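Local coordinates for protein putative Zn-dependent exopeptidase (Bacteroides vulgatus ATCC 8482, PDB 3GUX) that probably acts as a zinc-dependent aminopeptidase of peptidase family M28, removing residues from the amino end of peptides, at residues Val156-Glu161 and Val251-Tyr256. Residues are numbered along the deposited sequence; the frame is centred on the assembly and turned at random.
Sequences VFFDSE and VDDHIY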
# COMPACT_ATOMS: atom_id res chain seq x y z
N VAL A 156 -2.71 2.41 -4.90
CA VAL A 156 -2.05 3.69 -5.05
C VAL A 156 -0.62 3.65 -4.51
O VAL A 156 -0.40 3.27 -3.35
CB VAL A 156 -2.80 4.79 -4.31
CG1 VAL A 156 -2.09 6.14 -4.47
CG2 VAL A 156 -4.21 4.86 -4.82
N PHE A 157 0.35 3.96 -5.37
CA PHE A 157 1.73 4.06 -4.95
C PHE A 157 2.06 5.54 -4.78
O PHE A 157 2.08 6.31 -5.76
CB PHE A 157 2.70 3.40 -5.92
CG PHE A 157 2.35 1.97 -6.29
CD1 PHE A 157 1.97 1.04 -5.33
CD2 PHE A 157 2.51 1.53 -7.61
CE1 PHE A 157 1.70 -0.29 -5.69
CE2 PHE A 157 2.21 0.21 -7.97
CZ PHE A 157 1.81 -0.70 -7.01
N PHE A 158 2.32 5.93 -3.53
CA PHE A 158 2.68 7.28 -3.17
C PHE A 158 4.15 7.54 -3.38
O PHE A 158 4.97 6.70 -3.03
CB PHE A 158 2.39 7.56 -1.70
CG PHE A 158 0.94 7.48 -1.33
CD1 PHE A 158 0.01 8.27 -2.00
CD2 PHE A 158 0.53 6.67 -0.30
CE1 PHE A 158 -1.31 8.23 -1.65
CE2 PHE A 158 -0.80 6.62 0.04
CZ PHE A 158 -1.73 7.39 -0.63
N ASP A 159 4.48 8.70 -3.93
CA ASP A 159 5.85 9.11 -4.10
C ASP A 159 6.24 10.09 -2.99
O ASP A 159 5.42 10.45 -2.16
CB ASP A 159 5.98 9.78 -5.48
CG ASP A 159 7.39 9.84 -6.01
OD1 ASP A 159 8.36 9.34 -5.37
OD2 ASP A 159 7.54 10.39 -7.12
N SER A 160 7.52 10.43 -2.92
CA SER A 160 8.03 11.51 -2.06
C SER A 160 7.68 11.39 -0.58
O SER A 160 7.34 12.33 0.11
CB SER A 160 7.55 12.84 -2.64
OG SER A 160 7.97 12.90 -4.00
N GLU A 161 7.82 10.18 -0.09
CA GLU A 161 7.37 9.89 1.24
C GLU A 161 8.48 10.06 2.24
O GLU A 161 8.25 10.56 3.34
CB GLU A 161 6.78 8.46 1.20
CG GLU A 161 5.95 8.00 2.42
CD GLU A 161 6.83 7.52 3.52
OE1 GLU A 161 8.07 7.27 3.28
OE2 GLU A 161 6.27 7.39 4.63
N VAL A 251 4.37 8.24 12.00
CA VAL A 251 3.98 9.18 10.97
C VAL A 251 4.09 8.41 9.68
O VAL A 251 5.14 7.87 9.39
CB VAL A 251 4.88 10.47 10.89
CG1 VAL A 251 6.34 10.14 10.72
CG2 VAL A 251 4.44 11.34 9.74
N ASP A 252 3.01 8.31 8.91
CA ASP A 252 3.02 7.53 7.66
C ASP A 252 1.88 8.01 6.76
O ASP A 252 1.04 8.78 7.20
CB ASP A 252 2.92 6.03 7.99
CG ASP A 252 3.69 5.14 7.02
OD1 ASP A 252 4.02 5.63 5.92
OD2 ASP A 252 3.93 3.93 7.33
N ASP A 253 1.80 7.50 5.55
CA ASP A 253 0.84 7.99 4.56
C ASP A 253 -0.63 7.89 5.01
O ASP A 253 -1.46 8.72 4.61
CB ASP A 253 1.04 7.24 3.23
CG ASP A 253 2.38 7.57 2.53
OD1 ASP A 253 2.73 8.76 2.41
OD2 ASP A 253 3.05 6.62 2.04
N HIS A 254 -0.94 6.89 5.84
CA HIS A 254 -2.30 6.66 6.32
C HIS A 254 -2.84 7.84 7.14
O HIS A 254 -4.04 8.05 7.14
CB HIS A 254 -2.37 5.36 7.12
CG HIS A 254 -1.65 5.39 8.43
ND1 HIS A 254 -0.33 5.77 8.54
CD2 HIS A 254 -2.04 5.03 9.66
CE1 HIS A 254 0.04 5.67 9.81
NE2 HIS A 254 -0.98 5.21 10.50
N ILE A 255 -1.96 8.58 7.82
CA ILE A 255 -2.37 9.78 8.56
C ILE A 255 -2.99 10.78 7.62
O ILE A 255 -4.04 11.32 7.91
CB ILE A 255 -1.18 10.46 9.30
CG1 ILE A 255 -0.67 9.55 10.43
CG2 ILE A 255 -1.60 11.83 9.86
CD1 ILE A 255 0.32 10.24 11.36
N TYR A 256 -2.36 11.01 6.47
CA TYR A 256 -2.89 11.99 5.50
C TYR A 256 -4.14 11.46 4.78
O TYR A 256 -5.19 12.11 4.84
CB TYR A 256 -1.76 12.47 4.60
CG TYR A 256 -0.72 13.13 5.47
CD1 TYR A 256 -0.98 14.35 6.08
CD2 TYR A 256 0.46 12.50 5.78
CE1 TYR A 256 -0.05 14.95 6.91
CE2 TYR A 256 1.38 13.08 6.62
CZ TYR A 256 1.14 14.30 7.17
OH TYR A 256 2.08 14.89 8.01
O HOH W 1 3.97 10.26 0.32
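Asp253 reaches between Phe158 and Glu161, and its carboxylate touches both. Asp253 runs alongside Phe158, the two side chains pointing opposite ways, with ring and carboxylate planes 54° apart. Asp253 OD2 approaches Phe158 CD2 obliquely at 3.4 Å, while Asp253 CB packs against CD2 and CE2 of the ring. On Glu161 it is the aliphatic part that meets this carboxylate, Glu161 CG lying 3.2 Å from Asp253 OD2. A water donates to both Asp253 OD1 and the carbonyl oxygen of Asp159, and Ser182 also hydrogen-bonds Asp253 OD1. The contact joins the end of strand 152-158, in the mixed central sheet of the M28 fold, and the loop that follows it to the loop residue Asp252 and the first turn of helix 253-260. An alanine in place of Phe158 removes the ring beside Asp253, and would probably open a gap there and let the carboxylate turn more freely. Glu161 has CG anti to its backbone N (chi1 -167°) and bends at chi2, which carries its acid end past Asp253 to Asp252. There Glu161 OE2 lies 3.1 Å from Asp252 OD1, with the carboxylates turned 55° apart. Asp252 OD1 also takes a hydrogen bond from Asp253 N, tilted out of the carboxylate plane.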